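Local coordinates for protein Plm1 (Streptomyces sp. HK803, PDB 4HXY) that probably reduces, with NADPH, the beta-keto group of a chain-extension intermediate in phoslactomycin biosynthesis, as the ketoreductase domain of the first polyketide synthase module, at residues 103-108 with 342-347; 182-187 with 205-210; 213-218 with 240-245; 355-360 with 397-402. All coordinates share one frame; numbering follows the deposited sequence.

Contact 1 (103-108 with 342-347); sequences ADVRAA and LDALAR
Methyl meets methyl where the first turn of helix 105-120 packs on helix 333-351: Ala-108 CB lies 3.4 Å from Ala-344 CB, tighter than usual van der Waals contact. The small side chains let the two backbones draw close, with Val-105 CA 5.2 Å from Ala-344 CA. Beside this pair Val-105 reaches past the alanine with one branch. Val-105 CG2, set anti to the carbonyl carbon while CG1 lies anti to the backbone N (chi1 166°), rests 3.6 Å from Leu-345 CA and also touches CB and CD1 of that leucine, which leans on Phe-317 and Leu-319 of strand 316-322. Ala-103, just ahead of the helix, presses CB against the carbonyl oxygen of Ala-344 and, at 3.6 Å, against NH1 of Arg-347.

Helix 333-351 belongs to the Rossmann-type catalytic part of the ketoreductase, whereas helix 105-120 is part of the N-terminal half, which in modular ketoreductases is a structural subdomain of related fold without cofactor; the buried contact thus lies between the two halves.

Polar links are indirect. No hydrogen bond passes straight between the segments, but a water accepts from Arg-347 NH2 at 2.7 Å and donates to Asp-104 O at 3.2 Å. The arginine chain, bent at chi3 (-73°), brings its guanidinium back to this water. Asp-104 is also the N-cap of helix 105-120: its OD1 accepts from Ala-107 N at 3.0 Å, the amide coming from above the carboxylate plane. Ala-103 has a second hold on helix 333-351, its backbone N being hydrogen-bonded to the carboxylate of Glu-351.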
loop_
_atom_site.group_PDB
_atom_site.type_symbol
_atom_site.label_atom_id
_atom_site.label_comp_id
_atom_site.label_asym_id
_atom_site.label_seq_id
_atom_site.Cartn_x
_atom_site.Cartn_y
_atom_site.Cartn_z
ATOM N N ALA A 103 -3.579 -11.510 -7.478
ATOM C CA ALA A 103 -3.142 -10.693 -6.333
ATOM C C ALA A 103 -3.526 -11.315 -4.989
ATOM O O ALA A 103 -4.662 -11.836 -4.825
ATOM C CB ALA A 103 -3.710 -9.267 -6.453
ATOM N N ASP A 104 -2.576 -11.305 -4.043
ATOM C CA ASP A 104 -2.818 -11.712 -2.664
ATOM C C ASP A 104 -2.702 -10.426 -1.855
ATOM O O ASP A 104 -1.610 -9.861 -1.741
ATOM C CB ASP A 104 -1.775 -12.748 -2.214
ATOM C CG ASP A 104 -1.929 -13.198 -0.766
ATOM O OD1 ASP A 104 -2.438 -12.464 0.102
ATOM O OD2 ASP A 104 -1.464 -14.327 -0.472
ATOM N N VAL A 105 -3.832 -9.951 -1.333
ATOM C CA VAL A 105 -3.872 -8.651 -0.663
ATOM C C VAL A 105 -2.983 -8.664 0.574
ATOM O O VAL A 105 -2.202 -7.740 0.800
ATOM C CB VAL A 105 -5.329 -8.260 -0.327
ATOM C CG1 VAL A 105 -5.400 -7.079 0.664
ATOM C CG2 VAL A 105 -6.087 -7.972 -1.621
ATOM N N ARG A 106 -3.082 -9.714 1.375
ATOM C CA ARG A 106 -2.312 -9.756 2.619
ATOM C C ARG A 106 -0.802 -9.888 2.379
ATOM O O ARG A 106 -0.001 -9.295 3.097
ATOM C CB ARG A 106 -2.860 -10.831 3.538
ATOM C CG ARG A 106 -4.268 -10.445 3.989
ATOM C CD ARG A 106 -4.795 -11.332 5.074
ATOM N NE ARG A 106 -6.228 -11.128 5.304
ATOM C CZ ARG A 106 -6.786 -10.086 5.934
ATOM N NH1 ARG A 106 -8.103 -10.050 6.081
ATOM N NH2 ARG A 106 -6.060 -9.083 6.426
ATOM N N ALA A 107 -0.417 -10.624 1.352
ATOM C CA ALA A 107 0.990 -10.771 1.021
ATOM C C ALA A 107 1.620 -9.446 0.619
ATOM O O ALA A 107 2.799 -9.178 0.912
ATOM C CB ALA A 107 1.190 -11.788 -0.100
ATOM N N ALA A 108 0.851 -8.626 -0.098
ATOM C CA ALA A 108 1.313 -7.288 -0.491
ATOM C C ALA A 108 1.703 -6.420 0.714
ATOM O O ALA A 108 2.644 -5.620 0.637
ATOM C CB ALA A 108 0.241 -6.576 -1.367
ATOM N N LEU A 342 -3.990 -1.932 -0.100
ATOM C CA LEU A 342 -5.002 -1.270 -0.945
ATOM C C LEU A 342 -4.646 -1.406 -2.412
ATOM O O LEU A 342 -5.487 -1.713 -3.244
ATOM C CB LEU A 342 -5.127 0.212 -0.611
ATOM C CG LEU A 342 -5.753 0.595 0.711
ATOM C CD1 LEU A 342 -5.853 2.128 0.798
ATOM C CD2 LEU A 342 -7.125 -0.082 0.887
ATOM N N ASP A 343 -3.376 -1.189 -2.744
ATOM C CA ASP A 343 -2.972 -1.240 -4.141
ATOM C C ASP A 343 -3.225 -2.640 -4.674
ATOM O O ASP A 343 -3.681 -2.801 -5.804
ATOM C CB ASP A 343 -1.494 -0.847 -4.289
ATOM C CG ASP A 343 -1.195 0.552 -3.748
ATOM O OD1 ASP A 343 -2.146 1.352 -3.547
ATOM O OD2 ASP A 343 0.008 0.883 -3.529
ATOM N N ALA A 344 -2.963 -3.660 -3.848
ATOM C CA ALA A 344 -3.182 -5.047 -4.277
ATOM C C ALA A 344 -4.654 -5.371 -4.434
ATOM O O ALA A 344 -5.017 -6.090 -5.349
ATOM C CB ALA A 344 -2.539 -6.047 -3.331
ATOM N N LEU A 345 -5.488 -4.835 -3.543
ATOM C CA LEU A 345 -6.922 -5.069 -3.623
ATOM C C LEU A 345 -7.471 -4.483 -4.928
ATOM O O LEU A 345 -8.300 -5.123 -5.569
ATOM C CB LEU A 345 -7.647 -4.459 -2.436
ATOM C CG LEU A 345 -9.158 -4.574 -2.464
ATOM C CD1 LEU A 345 -9.613 -6.026 -2.533
ATOM C CD2 LEU A 345 -9.714 -3.840 -1.242
ATOM N N ALA A 346 -7.019 -3.296 -5.336
ATOM C CA ALA A 346 -7.496 -2.750 -6.599
ATOM C C ALA A 346 -7.142 -3.691 -7.746
ATOM O O ALA A 346 -7.967 -3.923 -8.629
ATOM C CB ALA A 346 -6.977 -1.341 -6.853
ATOM N N ARG A 347 -5.914 -4.215 -7.752
ATOM C CA ARG A 347 -5.505 -5.172 -8.795
ATOM C C ARG A 347 -6.391 -6.418 -8.767
ATOM O O ARG A 347 -6.814 -6.916 -9.813
ATOM C CB ARG A 347 -4.036 -5.569 -8.632
ATOM C CG ARG A 347 -3.073 -4.465 -8.947
ATOM C CD ARG A 347 -1.626 -4.933 -9.092
ATOM N NE ARG A 347 -1.023 -5.285 -7.808
ATOM C CZ ARG A 347 -0.770 -6.523 -7.381
ATOM N NH1 ARG A 347 -1.038 -7.595 -8.141
ATOM N NH2 ARG A 347 -0.218 -6.682 -6.180
HETATM O O HOH W 1 -0.644 -8.777 -4.557
#

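Contact 2 (182-187 with 205-210); sequences GTWTPK and RRVAEQ
Gln-210, near the end of helix 198-210, gives the largest surface to the contact and sets its amide against residues 183-185. With CG anti to the backbone N (chi1 -170°), the bend at chi2 turns the amide flat against this segment: Gln-210 CG sits 3.5 Å from Trp-184 O, and one face of the amide lies over the methyls of Thr-183 and Thr-185. Thr-183 CG2 touches Gln-210 OE1 at 3.4 Å, and Thr-185 CG2 lies 3.7 Å from Gln-210 NE2. A water joins the two segments by donating to Gln-210 OE1 at 2.7 Å and to Trp-184 O at 3.0 Å. Cut back to an alanine, this position is likely to leave the water with one protein partner fewer and the two threonine methyls without the amide that covers them.

One turn earlier, Val-207 divides its two branches between neighbours. Val-207 CG2 approaches the indole of Trp-184 obliquely, 3.8 Å from CZ3, while Val-207 CG1 meets Pro-186 CG at 4.0 Å. The indole is itself covered on one face by Pro-186, whose CD stands 3.6 Å above the plane over the ring centre, so tryptophan, proline and valine form a continuous apolar surface. Beyond it the indole packs on Thr-272 and Val-274 of strand 270-275 and on Met-395 and Ile-399 of helix 388-400, and its NE1 makes a weak hydrogen bond to Asp-316.

The arrangement is that of a chain entering a Rossmann fold: segment 182-187 leads into strand 189-193, and helix 198-210, which follows the probable glycine-rich cofactor turn, packs its last turns back against this entry.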
loop_
_atom_site.group_PDB
_atom_site.type_symbol
_atom_site.label_atom_id
_atom_site.label_comp_id
_atom_site.label_asym_id
_atom_site.label_seq_id
_atom_site.Cartn_x
_atom_site.Cartn_y
_atom_site.Cartn_z
ATOM N N GLY A 182 -12.281 12.819 -19.661
ATOM C CA GLY A 182 -13.517 13.547 -19.416
ATOM C C GLY A 182 -13.746 13.768 -17.927
ATOM O O GLY A 182 -12.894 13.457 -17.086
ATOM N N THR A 183 -14.911 14.323 -17.620
ATOM C CA THR A 183 -15.291 14.722 -16.270
ATOM C C THR A 183 -15.845 13.538 -15.480
ATOM O O THR A 183 -16.631 12.782 -16.009
ATOM C CB THR A 183 -16.402 15.792 -16.382
ATOM O OG1 THR A 183 -15.871 16.928 -17.084
ATOM C CG2 THR A 183 -16.898 16.229 -15.014
ATOM N N TRP A 184 -15.452 13.392 -14.214
ATOM C CA TRP A 184 -16.013 12.364 -13.346
ATOM C C TRP A 184 -17.421 12.775 -12.914
ATOM O O TRP A 184 -17.588 13.829 -12.313
ATOM C CB TRP A 184 -15.115 12.155 -12.113
ATOM C CG TRP A 184 -15.544 11.009 -11.254
ATOM C CD1 TRP A 184 -16.003 9.785 -11.665
ATOM C CD2 TRP A 184 -15.560 10.987 -9.831
ATOM N NE1 TRP A 184 -16.292 8.996 -10.561
ATOM C CE2 TRP A 184 -16.014 9.716 -9.434
ATOM C CE3 TRP A 184 -15.216 11.921 -8.851
ATOM C CZ2 TRP A 184 -16.152 9.362 -8.088
ATOM C CZ3 TRP A 184 -15.364 11.562 -7.508
ATOM C CH2 TRP A 184 -15.824 10.304 -7.157
ATOM N N THR A 185 -18.409 11.940 -13.226
ATOM C CA THR A 185 -19.825 12.256 -12.957
ATOM C C THR A 185 -20.488 11.074 -12.267
ATOM O O THR A 185 -21.341 10.396 -12.840
ATOM C CB THR A 185 -20.577 12.634 -14.244
ATOM O OG1 THR A 185 -20.480 11.569 -15.195
ATOM C CG2 THR A 185 -20.042 13.929 -14.846
ATOM N N PRO A 186 -20.100 10.815 -11.005
ATOM C CA PRO A 186 -20.677 9.689 -10.290
ATOM C C PRO A 186 -22.175 9.847 -10.072
ATOM O O PRO A 186 -22.649 10.955 -9.794
ATOM C CB PRO A 186 -19.966 9.735 -8.935
ATOM C CG PRO A 186 -19.521 11.116 -8.780
ATOM C CD PRO A 186 -19.196 11.601 -10.148
ATOM N N LYS A 187 -22.885 8.742 -10.182
ATOM C CA LYS A 187 -24.359 8.730 -10.161
ATOM C C LYS A 187 -24.900 7.949 -8.981
ATOM O O LYS A 187 -24.194 7.118 -8.371
ATOM C CB LYS A 187 -24.871 8.117 -11.473
ATOM C CG LYS A 187 -24.507 8.983 -12.682
ATOM C CD LYS A 187 -24.691 8.268 -13.984
ATOM C CE LYS A 187 -24.041 9.050 -15.102
ATOM N NZ LYS A 187 -22.550 9.092 -15.025
ATOM N N ARG A 205 -17.251 17.549 -1.469
ATOM C CA ARG A 205 -17.580 18.844 -2.082
ATOM C C ARG A 205 -17.441 18.786 -3.616
ATOM O O ARG A 205 -18.219 19.389 -4.342
ATOM C CB ARG A 205 -16.690 19.942 -1.518
ATOM C CG ARG A 205 -16.903 20.236 -0.061
ATOM C CD ARG A 205 -15.969 21.365 0.389
ATOM N NE ARG A 205 -15.799 21.449 1.841
ATOM C CZ ARG A 205 -14.750 21.001 2.546
ATOM N NH1 ARG A 205 -14.737 21.170 3.863
ATOM N NH2 ARG A 205 -13.713 20.400 1.970
ATOM N N ARG A 206 -16.424 18.066 -4.096
ATOM C CA ARG A 206 -16.206 17.904 -5.534
ATOM C C ARG A 206 -17.370 17.170 -6.191
ATOM O O ARG A 206 -17.878 17.596 -7.240
ATOM C CB ARG A 206 -14.891 17.153 -5.804
ATOM C CG ARG A 206 -14.590 16.832 -7.272
ATOM C CD ARG A 206 -14.754 18.027 -8.217
ATOM N NE ARG A 206 -13.862 19.136 -7.907
ATOM C CZ ARG A 206 -12.702 19.405 -8.518
ATOM N NH1 ARG A 206 -11.998 20.458 -8.124
ATOM N NH2 ARG A 206 -12.239 18.655 -9.515
ATOM N N VAL A 207 -17.799 16.086 -5.558
ATOM C CA VAL A 207 -18.942 15.309 -6.042
ATOM C C VAL A 207 -20.193 16.176 -6.057
ATOM O O VAL A 207 -20.948 16.187 -7.037
ATOM C CB VAL A 207 -19.163 14.058 -5.167
ATOM C CG1 VAL A 207 -20.468 13.332 -5.556
ATOM C CG2 VAL A 207 -17.998 13.132 -5.297
ATOM N N ALA A 208 -20.405 16.907 -4.974
ATOM C CA ALA A 208 -21.598 17.746 -4.836
ATOM C C ALA A 208 -21.651 18.815 -5.923
ATOM O O ALA A 208 -22.692 19.026 -6.568
ATOM C CB ALA A 208 -21.628 18.373 -3.461
ATOM N N GLU A 209 -20.519 19.472 -6.135
ATOM C CA GLU A 209 -20.367 20.499 -7.183
ATOM C C GLU A 209 -20.698 20.003 -8.599
ATOM O O GLU A 209 -21.180 20.769 -9.451
ATOM C CB GLU A 209 -18.929 21.041 -7.157
ATOM C CG GLU A 209 -18.680 22.030 -6.036
ATOM C CD GLU A 209 -17.198 22.224 -5.727
ATOM O OE1 GLU A 209 -16.349 21.962 -6.611
ATOM O OE2 GLU A 209 -16.889 22.626 -4.580
ATOM N N GLN A 210 -20.435 18.732 -8.868
ATOM C CA GLN A 210 -20.661 18.173 -10.186
ATOM C C GLN A 210 -22.140 18.064 -10.525
ATOM O O GLN A 210 -22.546 18.141 -11.684
ATOM C CB GLN A 210 -20.015 16.788 -10.279
ATOM C CG GLN A 210 -19.983 16.237 -11.663
ATOM C CD GLN A 210 -19.439 17.241 -12.667
ATOM O OE1 GLN A 210 -18.368 17.826 -12.451
ATOM N NE2 GLN A 210 -20.164 17.443 -13.768
HETATM O O HOH W 2 -16.484 16.315 -11.156
#

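Contact 3 (213-218 with 240-245); sequences ADRILL and GATAEA
Arg-215 lies beside Thr-242, and Leu-217 beside Glu-244, each pair pointing the same way on one face of the parallel strands 215-218 and 242-245. The arginine chain is extended from CG to NE, with Arg-215 CG 3.3 Å from Thr-242 OG1; its guanidinium continues to a salt bridge with Glu-266. Further along, Leu-217 CD2 touches Glu-244 CG at 3.4 Å, so the closest approach is to the aliphatic stem, with the carboxylate a little farther off.

Helix 229-237 connects these strands in a beta-alpha-beta unit of the Rossmann fold, and their directions differ by only 10°. Four backbone bonds join them, in turn Thr-242 N to Asp-214 O, Ile-216 N to Thr-242 O, Glu-244 N to Ile-216 O and Leu-218 N to Glu-244 O; the last, at 2.9 Å, is almost straight (175° at the hydrogen).

On the other face Ile-216 sits beside Ala-243 and Leu-218 beside Ala-245; Ile-216, Leu-218 and Ala-243 touch helix 229-237. With CG1 anti to the carbonyl carbon (chi1 -60°), Ile-216 carries CD1 back to Ala-241 CB, 4.1 Å away, while Leu-218 also meets Ala-204 of helix 198-210.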
loop_
_atom_site.group_PDB
_atom_site.type_symbol
_atom_site.label_atom_id
_atom_site.label_comp_id
_atom_site.label_asym_id
_atom_site.label_seq_id
_atom_site.Cartn_x
_atom_site.Cartn_y
_atom_site.Cartn_z
ATOM N N ALA A 213 -24.785 13.201 -8.803
ATOM C CA ALA A 213 -25.254 12.172 -7.882
ATOM C C ALA A 213 -26.633 12.472 -7.315
ATOM O O ALA A 213 -27.050 13.633 -7.249
ATOM C CB ALA A 213 -24.252 11.973 -6.728
ATOM N N ASP A 214 -27.317 11.414 -6.876
ATOM C CA ASP A 214 -28.576 11.561 -6.117
ATOM C C ASP A 214 -28.339 11.762 -4.619
ATOM O O ASP A 214 -29.043 12.546 -3.986
ATOM C CB ASP A 214 -29.460 10.326 -6.304
ATOM C CG ASP A 214 -30.084 10.232 -7.693
ATOM O OD1 ASP A 214 -30.234 11.284 -8.374
ATOM O OD2 ASP A 214 -30.415 9.080 -8.111
ATOM N N ARG A 215 -27.366 11.047 -4.055
ATOM C CA ARG A 215 -27.132 11.001 -2.605
ATOM C C ARG A 215 -25.649 10.904 -2.309
ATOM O O ARG A 215 -24.956 10.116 -2.938
ATOM C CB ARG A 215 -27.771 9.779 -1.980
ATOM C CG ARG A 215 -29.236 9.705 -2.101
ATOM C CD ARG A 215 -29.755 8.764 -1.054
ATOM N NE ARG A 215 -31.155 8.452 -1.317
ATOM C CZ ARG A 215 -31.896 7.683 -0.539
ATOM N NH1 ARG A 215 -31.371 7.148 0.566
ATOM N NH2 ARG A 215 -33.159 7.456 -0.870
ATOM N N ILE A 216 -25.192 11.688 -1.342
ATOM C CA ILE A 216 -23.813 11.628 -0.876
ATOM C C ILE A 216 -23.826 11.234 0.596
ATOM O O ILE A 216 -24.446 11.909 1.420
ATOM C CB ILE A 216 -23.092 12.966 -1.096
ATOM C CG1 ILE A 216 -23.075 13.307 -2.580
ATOM C CG2 ILE A 216 -21.649 12.901 -0.555
ATOM C CD1 ILE A 216 -22.676 14.738 -2.872
ATOM N N LEU A 217 -23.201 10.107 0.906
ATOM C CA LEU A 217 -23.141 9.590 2.272
ATOM C C LEU A 217 -21.700 9.663 2.776
ATOM O O LEU A 217 -20.783 9.096 2.160
ATOM C CB LEU A 217 -23.636 8.158 2.328
ATOM C CG LEU A 217 -25.112 7.864 2.005
ATOM C CD1 LEU A 217 -25.455 6.505 2.559
ATOM C CD2 LEU A 217 -26.036 8.902 2.607
ATOM N N LEU A 218 -21.521 10.366 3.893
ATOM C CA LEU A 218 -20.211 10.544 4.512
ATOM C C LEU A 218 -20.170 9.609 5.708
ATOM O O LEU A 218 -20.980 9.732 6.639
ATOM C CB LEU A 218 -20.005 11.975 4.964
ATOM C CG LEU A 218 -20.211 13.091 3.952
ATOM C CD1 LEU A 218 -19.911 14.399 4.645
ATOM C CD2 LEU A 218 -19.350 12.927 2.682
ATOM N N GLY A 240 -27.801 19.999 -4.616
ATOM C CA GLY A 240 -28.847 19.177 -5.249
ATOM C C GLY A 240 -29.007 17.754 -4.741
ATOM O O GLY A 240 -30.125 17.272 -4.602
ATOM N N ALA A 241 -27.890 17.075 -4.496
ATOM C CA ALA A 241 -27.936 15.730 -3.935
ATOM C C ALA A 241 -28.331 15.823 -2.468
ATOM O O ALA A 241 -28.023 16.797 -1.803
ATOM C CB ALA A 241 -26.572 15.040 -4.060
ATOM N N THR A 242 -29.002 14.808 -1.953
ATOM C CA THR A 242 -29.176 14.719 -0.527
ATOM C C THR A 242 -27.834 14.295 0.056
ATOM O O THR A 242 -26.998 13.712 -0.628
ATOM C CB THR A 242 -30.303 13.744 -0.133
ATOM O OG1 THR A 242 -29.927 12.405 -0.405
ATOM C CG2 THR A 242 -31.601 14.072 -0.887
ATOM N N ALA A 243 -27.603 14.642 1.300
ATOM C CA ALA A 243 -26.350 14.271 1.951
ATOM C C ALA A 243 -26.597 14.028 3.416
ATOM O O ALA A 243 -27.444 14.692 4.038
ATOM C CB ALA A 243 -25.341 15.336 1.787
ATOM N N GLU A 244 -25.850 13.079 3.963
ATOM C CA GLU A 244 -25.944 12.757 5.363
ATOM C C GLU A 244 -24.593 12.240 5.814
ATOM O O GLU A 244 -23.836 11.684 5.004
ATOM C CB GLU A 244 -27.074 11.755 5.620
ATOM C CG GLU A 244 -26.746 10.294 5.677
ATOM C CD GLU A 244 -27.931 9.439 6.194
ATOM O OE1 GLU A 244 -28.756 8.999 5.359
ATOM O OE2 GLU A 244 -28.016 9.180 7.430
ATOM N N ALA A 245 -24.287 12.437 7.090
ATOM C CA ALA A 245 -23.124 11.786 7.692
ATOM C C ALA A 245 -23.637 10.669 8.563
ATOM O O ALA A 245 -24.564 10.877 9.379
ATOM C CB ALA A 245 -22.273 12.766 8.474
#

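Contact 4 (355-360 with 397-402); sequences RAVSVA and QAIMSD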
loop_
_atom_site.group_PDB
_atom_site.type_symbol
_atom_site.label_atom_id
_atom_site.label_comp_id
_atom_site.label_asym_id
_atom_site.label_seq_id
_atom_site.Cartn_x
_atom_site.Cartn_y
_atom_site.Cartn_z
ATOM N N ARG A 355 -14.470 -2.684 -11.705
ATOM C CA ARG A 355 -13.735 -1.420 -11.691
ATOM C C ARG A 355 -13.107 -1.168 -10.326
ATOM O O ARG A 355 -13.711 -1.457 -9.298
ATOM C CB ARG A 355 -14.641 -0.244 -12.095
ATOM C CG ARG A 355 -14.789 -0.146 -13.628
ATOM C CD ARG A 355 -15.663 0.986 -14.059
ATOM N NE ARG A 355 -15.109 2.279 -13.684
ATOM C CZ ARG A 355 -14.190 2.951 -14.368
ATOM N NH1 ARG A 355 -13.787 4.136 -13.913
ATOM N NH2 ARG A 355 -13.673 2.464 -15.493
ATOM N N ALA A 356 -11.866 -0.677 -10.342
ATOM C CA ALA A 356 -11.163 -0.283 -9.115
ATOM C C ALA A 356 -9.933 0.515 -9.449
ATOM O O ALA A 356 -9.246 0.219 -10.418
ATOM C CB ALA A 356 -10.764 -1.496 -8.275
ATOM N N VAL A 357 -9.668 1.560 -8.673
ATOM C CA VAL A 357 -8.397 2.256 -8.724
ATOM C C VAL A 357 -7.919 2.589 -7.320
ATOM O O VAL A 357 -8.717 2.984 -6.468
ATOM C CB VAL A 357 -8.448 3.516 -9.579
ATOM C CG1 VAL A 357 -9.485 4.561 -9.039
ATOM C CG2 VAL A 357 -6.995 4.107 -9.751
ATOM N N SER A 358 -6.614 2.424 -7.107
ATOM C CA SER A 358 -5.969 2.852 -5.878
ATOM C C SER A 358 -4.996 3.947 -6.228
ATOM O O SER A 358 -4.054 3.716 -6.993
ATOM C CB SER A 358 -5.235 1.695 -5.224
ATOM O OG SER A 358 -4.675 2.083 -3.972
ATOM N N VAL A 359 -5.208 5.143 -5.702
ATOM C CA VAL A 359 -4.282 6.244 -5.989
ATOM C C VAL A 359 -3.358 6.383 -4.791
ATOM O O VAL A 359 -3.831 6.640 -3.680
ATOM C CB VAL A 359 -5.005 7.587 -6.224
ATOM C CG1 VAL A 359 -4.011 8.698 -6.512
ATOM C CG2 VAL A 359 -5.986 7.492 -7.405
ATOM N N ALA A 360 -2.053 6.231 -5.035
ATOM C CA ALA A 360 -1.040 6.372 -3.980
ATOM C C ALA A 360 -0.632 7.843 -3.939
ATOM O O ALA A 360 0.224 8.300 -4.686
ATOM C CB ALA A 360 0.124 5.453 -4.255
ATOM N N GLN A 397 -8.761 12.267 -13.141
ATOM C CA GLN A 397 -7.946 11.652 -14.183
ATOM C C GLN A 397 -7.682 10.166 -13.898
ATOM O O GLN A 397 -7.758 9.336 -14.797
ATOM C CB GLN A 397 -6.622 12.400 -14.331
ATOM C CG GLN A 397 -6.734 13.776 -14.938
ATOM C CD GLN A 397 -5.412 14.520 -14.898
ATOM O OE1 GLN A 397 -5.020 15.031 -13.869
ATOM N NE2 GLN A 397 -4.691 14.528 -16.021
ATOM N N ALA A 398 -7.399 9.837 -12.638
ATOM C CA ALA A 398 -7.138 8.457 -12.267
ATOM C C ALA A 398 -8.368 7.574 -12.436
ATOM O O ALA A 398 -8.286 6.430 -12.899
ATOM C CB ALA A 398 -6.594 8.370 -10.834
ATOM N N ILE A 399 -9.526 8.113 -12.051
ATOM C CA ILE A 399 -10.781 7.385 -12.116
ATOM C C ILE A 399 -11.213 7.205 -13.559
ATOM O O ILE A 399 -11.659 6.113 -13.932
ATOM C CB ILE A 399 -11.900 8.106 -11.294
ATOM C CG1 ILE A 399 -11.543 8.137 -9.815
ATOM C CG2 ILE A 399 -13.289 7.431 -11.522
ATOM C CD1 ILE A 399 -12.406 9.056 -8.982
ATOM N N MET A 400 -11.082 8.269 -14.359
ATOM C CA MET A 400 -11.653 8.315 -15.702
ATOM C C MET A 400 -10.690 7.794 -16.772
ATOM O O MET A 400 -11.024 7.790 -17.958
ATOM C CB MET A 400 -12.091 9.741 -16.039
ATOM C CG MET A 400 -13.269 10.256 -15.168
ATOM S SD MET A 400 -14.748 9.247 -15.324
ATOM C CE MET A 400 -15.348 9.679 -16.964
ATOM N N SER A 401 -9.509 7.369 -16.348
ATOM C CA SER A 401 -8.469 6.884 -17.263
ATOM C C SER A 401 -8.975 5.761 -18.177
ATOM O O SER A 401 -9.641 4.846 -17.714
ATOM C CB SER A 401 -7.276 6.388 -16.433
ATOM O OG SER A 401 -6.223 5.925 -17.259
ATOM N N ASP A 402 -8.650 5.840 -19.466
ATOM C CA ASP A 402 -9.111 4.834 -20.446
ATOM C C ASP A 402 -8.441 3.480 -20.242
ATOM O O ASP A 402 -8.947 2.456 -20.715
ATOM C CB ASP A 402 -8.948 5.299 -21.909
ATOM C CG ASP A 402 -7.572 5.879 -22.222
ATOM O OD1 ASP A 402 -7.457 6.588 -23.265
ATOM O OD2 ASP A 402 -6.609 5.645 -21.455
HETATM O O HOH W 3 -12.417 4.771 -16.756
#
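Strand 357-361 of the Rossmann-type sheet is covered on one face by the last turns of helix 388-400, and the contact combines apolar packing along the strand with a polar link at the helix end. Val-357 and Val-359, two residues apart and both directed to the helix, make the apolar part. Val-359 sets CG2 3.6 Å from Ala-398 CB, the closest carbon contact here; the small alanine lets the helix settle near the strand. Val-357 uses both branches: CG2 lies 4.1 Å from Ala-398 O, and CG1, placed between the backbone N and the carbonyl carbon (chi1 61°), meets CG1 of Ile-399 at 4.2 Å, the two side chains crossing at about a right angle. Ile-399 also packs on Val-318.

Arg-355 precedes the strand and makes the polar part. Its chain bends at chi3 and brings Arg-355 NH1 to Ile-399 O at 2.9 Å. The acceptor sits at the guanidinium edge, near its plane, but the bond is bent, 136° at the hydrogen. A water accepts from Arg-355 NH2 at 2.9 Å and donates to both Ile-399 O and Ser-401 O, the latter at 2.9 Å. NH1 has a further partner in Asp-316, with which it forms a salt bridge.

Near a helix C terminus carbonyls tend to lack helical donors, and here Ile-399 O is met by both Arg-355 and the water. The positive charge probably suits the negative end of the helix dipole, while Asp-316 is likely to balance it and hold the guanidinium in place.

How the contacts relate
From the N terminus, contact 1 opens first, at 103-108, and closes a long loop at 342-347, joining the N-terminal half of the chain to helix 333-351. Contacts 2 and 3 are both nested inside this loop and follow one another in series: contact 2 packs helix 198-210 on the chain entering the Rossmann fold, and contact 3 pairs the next two strands. They touch through Val-207 and Ile-216. Contact 4 opens after contact 1 has closed and brings helix 388-400 onto strand 357-361. It meets contact 1 through Asp-343 and Ser-358 and contact 2 through Ile-399 and Trp-184, whereas contacts 1 and 3 stay about 17 Å apart at their nearest atoms.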